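Local coordinates for metallocarboxypeptidase (Trypanosoma cruzi, PDB 3DWC), which probably releases C-terminal amino acids other than proline from peptides with broad specificity, as a cobalt-bound metallocarboxypeptidase of the M32 family, at residues Val265-Glu268 against Thr269-Lys273; Val296-Gly299 against Gln300-Phe303. All coordinates share one frame; numbering follows the deposited sequence.

Contact 1. Residues Val265-Glu268 against Thr269-Lys273; sequences VIHE and TGHAK. With CO (cobalt (II) ion), chain Q.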
loop_
_atom_site.group_PDB
_atom_site.type_symbol
_atom_site.label_atom_id
_atom_site.label_comp_id
_atom_site.label_asym_id
_atom_site.label_seq_id
_atom_site.Cartn_x
_atom_site.Cartn_y
_atom_site.Cartn_z
ATOM N N VAL B 265 15.141 -12.538 -8.943
ATOM C CA VAL B 265 14.687 -12.719 -7.567
ATOM C C VAL B 265 15.832 -12.973 -6.592
ATOM O O VAL B 265 15.832 -12.447 -5.493
ATOM C CB VAL B 265 13.647 -13.837 -7.482
ATOM C CG1 VAL B 265 13.463 -14.375 -6.068
ATOM C CG2 VAL B 265 12.335 -13.307 -8.053
ATOM N N ILE B 266 16.815 -13.742 -7.013
ATOM C CA ILE B 266 17.999 -14.021 -6.185
ATOM C C ILE B 266 18.733 -12.686 -5.883
ATOM O O ILE B 266 19.074 -12.375 -4.759
ATOM C CB ILE B 266 18.918 -15.097 -6.857
ATOM C CG1 ILE B 266 18.275 -16.479 -6.752
ATOM C CG2 ILE B 266 20.341 -15.133 -6.157
ATOM C CD1 ILE B 266 18.950 -17.613 -7.561
ATOM N N HIS B 267 18.950 -11.899 -6.906
ATOM C CA HIS B 267 19.524 -10.553 -6.771
ATOM C C HIS B 267 18.769 -9.687 -5.731
ATOM O O HIS B 267 19.351 -9.116 -4.816
ATOM C CB HIS B 267 19.490 -9.882 -8.169
ATOM C CG HIS B 267 20.174 -8.559 -8.210
ATOM N ND1 HIS B 267 21.449 -8.399 -8.712
ATOM C CD2 HIS B 267 19.780 -7.338 -7.778
ATOM C CE1 HIS B 267 21.820 -7.134 -8.563
ATOM N NE2 HIS B 267 20.823 -6.473 -7.998
ATOM N N GLU B 268 17.449 -9.581 -5.875
ATOM C CA GLU B 268 16.669 -8.762 -4.971
ATOM C C GLU B 268 16.603 -9.350 -3.586
ATOM O O GLU B 268 16.589 -8.629 -2.626
ATOM C CB GLU B 268 15.265 -8.569 -5.517
ATOM C CG GLU B 268 15.224 -7.919 -6.857
ATOM C CD GLU B 268 15.914 -6.562 -6.920
ATOM O OE1 GLU B 268 15.895 -5.820 -5.914
ATOM O OE2 GLU B 268 16.455 -6.213 -8.015
ATOM N N THR B 269 16.588 -10.662 -3.486
ATOM C CA THR B 269 16.668 -11.308 -2.196
ATOM C C THR B 269 17.988 -10.950 -1.524
ATOM O O THR B 269 18.028 -10.747 -0.322
ATOM C CB THR B 269 16.428 -12.821 -2.317
ATOM O OG1 THR B 269 15.138 -13.020 -2.845
ATOM C CG2 THR B 269 16.519 -13.584 -0.933
ATOM N N GLY B 270 19.068 -10.821 -2.283
ATOM C CA GLY B 270 20.342 -10.425 -1.663
ATOM C C GLY B 270 20.264 -9.025 -1.041
ATOM O O GLY B 270 20.794 -8.817 0.026
ATOM N N HIS B 271 19.650 -8.069 -1.752
ATOM C CA HIS B 271 19.317 -6.735 -1.203
ATOM C C HIS B 271 18.438 -6.869 0.068
ATOM O O HIS B 271 18.744 -6.284 1.122
ATOM C CB HIS B 271 18.557 -5.876 -2.231
ATOM C CG HIS B 271 19.392 -5.301 -3.341
ATOM N ND1 HIS B 271 20.472 -4.477 -3.129
ATOM C CD2 HIS B 271 19.228 -5.346 -4.683
ATOM C CE1 HIS B 271 20.993 -4.113 -4.292
ATOM N NE2 HIS B 271 20.247 -4.617 -5.249
ATOM N N ALA B 272 17.371 -7.685 -0.029
ATOM C CA ALA B 272 16.414 -7.889 1.056
ATOM C C ALA B 272 17.052 -8.363 2.335
ATOM O O ALA B 272 16.656 -7.932 3.438
ATOM C CB ALA B 272 15.318 -8.892 0.631
ATOM N N LYS B 273 18.010 -9.271 2.217
ATOM C CA LYS B 273 18.651 -9.830 3.423
ATOM C C LYS B 273 19.390 -8.734 4.157
ATOM O O LYS B 273 19.434 -8.712 5.388
ATOM C CB LYS B 273 19.627 -10.946 3.051
ATOM C CG LYS B 273 18.963 -12.259 2.486
ATOM C CD LYS B 273 18.050 -12.963 3.510
ATOM C CE LYS B 273 18.865 -13.589 4.684
ATOM N NZ LYS B 273 17.971 -14.230 5.689
HETATM CO CO CO Q . 20.591 -4.346 -7.397
HETATM O O HOH W 1 18.452 -4.363 -8.116
HETATM O O HOH W 2 21.021 -3.813 -9.061
HETATM O O HOH W 3 20.248 -2.197 -7.500
#

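Contact 2. Residues Val296-Gly299 against Gln300-Phe303; sequences VHEG and QSLF. With CO (cobalt (II) ion), chain Q.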
loop_
_atom_site.group_PDB
_atom_site.type_symbol
_atom_site.label_atom_id
_atom_site.label_comp_id
_atom_site.label_asym_id
_atom_site.label_seq_id
_atom_site.Cartn_x
_atom_site.Cartn_y
_atom_site.Cartn_z
ATOM N N VAL B 296 27.907 -0.954 -1.319
ATOM C CA VAL B 296 27.726 -2.009 -0.329
ATOM C C VAL B 296 26.409 -2.764 -0.547
ATOM O O VAL B 296 26.420 -3.982 -0.529
ATOM C CB VAL B 296 27.921 -1.509 1.132
ATOM C CG1 VAL B 296 27.645 -2.650 2.136
ATOM C CG2 VAL B 296 29.310 -0.917 1.281
ATOM N N HIS B 297 25.332 -2.076 -0.922
ATOM C CA HIS B 297 24.037 -2.740 -1.162
ATOM C C HIS B 297 24.109 -3.694 -2.360
ATOM O O HIS B 297 23.740 -4.882 -2.262
ATOM C CB HIS B 297 22.940 -1.694 -1.364
ATOM C CG HIS B 297 21.676 -2.018 -0.652
ATOM N ND1 HIS B 297 21.097 -3.264 -0.709
ATOM C CD2 HIS B 297 20.954 -1.303 0.238
ATOM C CE1 HIS B 297 20.012 -3.275 0.044
ATOM N NE2 HIS B 297 19.904 -2.094 0.635
ATOM N N GLU B 298 24.626 -3.189 -3.481
ATOM C CA GLU B 298 24.752 -3.975 -4.713
ATOM C C GLU B 298 25.801 -5.067 -4.516
ATOM O O GLU B 298 25.751 -6.097 -5.184
ATOM C CB GLU B 298 25.086 -3.051 -5.914
ATOM C CG GLU B 298 25.095 -3.754 -7.248
ATOM C CD GLU B 298 23.700 -4.128 -7.759
ATOM O OE1 GLU B 298 23.586 -4.519 -8.950
ATOM O OE2 GLU B 298 22.726 -4.001 -7.005
ATOM N N GLY B 299 26.698 -4.891 -3.537
ATOM C CA GLY B 299 27.581 -5.964 -3.115
ATOM C C GLY B 299 26.869 -7.149 -2.484
ATOM O O GLY B 299 27.282 -8.315 -2.642
ATOM N N GLN B 300 25.818 -6.868 -1.739
ATOM C CA GLN B 300 24.940 -7.897 -1.238
ATOM C C GLN B 300 24.057 -8.545 -2.309
ATOM O O GLN B 300 23.872 -9.763 -2.307
ATOM C CB GLN B 300 24.092 -7.333 -0.099
ATOM C CG GLN B 300 24.897 -6.635 1.035
ATOM C CD GLN B 300 26.183 -7.314 1.444
ATOM O OE1 GLN B 300 26.180 -8.393 2.052
ATOM N NE2 GLN B 300 27.309 -6.701 1.078
ATOM N N SER B 301 23.487 -7.780 -3.222
ATOM C CA SER B 301 22.685 -8.410 -4.264
ATOM C C SER B 301 23.552 -9.327 -5.132
ATOM O O SER B 301 23.149 -10.440 -5.553
ATOM C CB SER B 301 22.026 -7.333 -5.105
ATOM O OG SER B 301 23.015 -6.444 -5.552
ATOM N N LEU B 302 24.731 -8.837 -5.460
ATOM C CA LEU B 302 25.631 -9.556 -6.375
ATOM C C LEU B 302 26.395 -10.681 -5.714
ATOM O O LEU B 302 26.803 -11.647 -6.356
ATOM C CB LEU B 302 26.559 -8.590 -7.093
ATOM C CG LEU B 302 25.836 -7.626 -8.039
ATOM C CD1 LEU B 302 26.821 -6.592 -8.592
ATOM C CD2 LEU B 302 25.132 -8.332 -9.167
ATOM N N PHE B 303 26.576 -10.593 -4.429
ATOM C CA PHE B 303 27.052 -11.747 -3.684
ATOM C C PHE B 303 26.083 -12.933 -3.855
ATOM O O PHE B 303 26.489 -14.065 -4.176
ATOM C CB PHE B 303 27.193 -11.346 -2.228
ATOM C CG PHE B 303 27.880 -12.371 -1.390
ATOM C CD1 PHE B 303 29.225 -12.302 -1.166
ATOM C CD2 PHE B 303 27.154 -13.403 -0.826
ATOM C CE1 PHE B 303 29.863 -13.253 -0.362
ATOM C CE2 PHE B 303 27.758 -14.341 0.025
ATOM C CZ PHE B 303 29.132 -14.272 0.237
HETATM CO CO CO Q . 20.591 -4.346 -7.397
HETATM O O HOH W 2 21.021 -3.813 -9.061
HETATM O O HOH W 1 18.452 -4.363 -8.116
HETATM O O HOH W 3 20.248 -2.197 -7.500
#

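Contact 1. Residues Val265-Glu268 against Thr269-Lys273
His267 and His271, one helical turn apart, lie side by side and aim at the same cobalt ion, which His267 NE2 and His271 NE2 each bind at 2.2 Å. Their rings are neither stacked nor perpendicular, the planes standing 68° apart, and the two NE2 atoms come within 3.4 Å as fellow ligands of the ion, not as a hydrogen-bonded pair. Glu298 and three waters complete the shell. Glu268 lies between the histidines in sequence; its chain bends at chi2 (-57°) and brings OE1 to 3.6 Å from His271 CD2, while OE2 accepts a hydrogen bond of 2.7 Å from metal-bound water 1. One layer further out, Glu305 OE1 is hydrogen-bonded to His267 ND1, which helps to fix the rotation of the ring. The helix itself sets the spacing of the ligands through the rather long bond from His271 N to His267 O (3.3 Å). On its buried flank, Val265 O takes both Thr269 N and Thr269 OG1, each at 2.8 Å, from opposite faces of its carbonyl plane, the hydroxyl lying well above that plane. Ile249 of strand 246-251 packs against Glu268 and Thr269. Two histidine ligands flanking a glutamate predicted as proton donor or acceptor form the HExxH motif, which with Glu298 makes the gluzincin arrangement, as in the M32 family.

Contact 2. Residues Val296-Gly299 against Gln300-Phe303
Glu298 CG stands anti to the backbone N (chi1 -174°), and a bend at chi2 (73°) then carries the carboxylate alongside Ser301. The glutamate is the third protein ligand of the cobalt, supplied by a second helix, 294-309, and together with the HExxH motif of helix 259-276 it makes the gluzincin arrangement: Glu298 OE2 binds the ion at 2.2 Å. Ser301 OG gives a hydrogen bond to Glu298 O at 2.8 Å and also lies 2.9 Å from Glu298 OE2. Leu302 N and Ser301 OG both donate to Glu298 O from the same face of its carbonyl plane, the hydroxyl coming in much more side-on. Leu302 also crosses the glutamate chain, with CD1 at 3.6 Å from Glu298 CG, adding an apolar contact beside the polar one. Tyr423 of helix 421-441 touches Glu298 as well. Phe303 packs among Leu433 and Met434 of that helix and Ile458 of helix 456-467.

Away from the metal, Gln300 folds back along the helix. Its OE1 is held by Trp467 and Gln462, which helps to fix the rotation of the amide. The other end of the amide turns to Val296 O, which already receives Gln300 N; Gln300 NE2 reaches it from the opposite face of the carbonyl plane at 3.3 Å, with the N-H...O angle at 161° and the acceptor almost exactly in the amide plane.

Contacts 1 and 2 are both buried, their centres about 9 Å apart, and lie on helices 259-276 and 294-309, which follow each other in the chain and meet at one cobalt ion with its three waters. Contact 1 brings two imidazole nitrogen ligands and the predicted acid-base glutamate; contact 2 brings the single carboxylate ligand. The helices also pack directly, with His267 O 3.2 Å from Ser301 CB and the rings of His271 and His297 meeting. Behind the metal their surroundings differ: 265-273 rests on strand 246-251 and helix 209-222, whereas 296-303 is backed by helices 421-441 and 456-467, where Gln300 OE1 is hydrogen-bonded to Trp467 and Gln462.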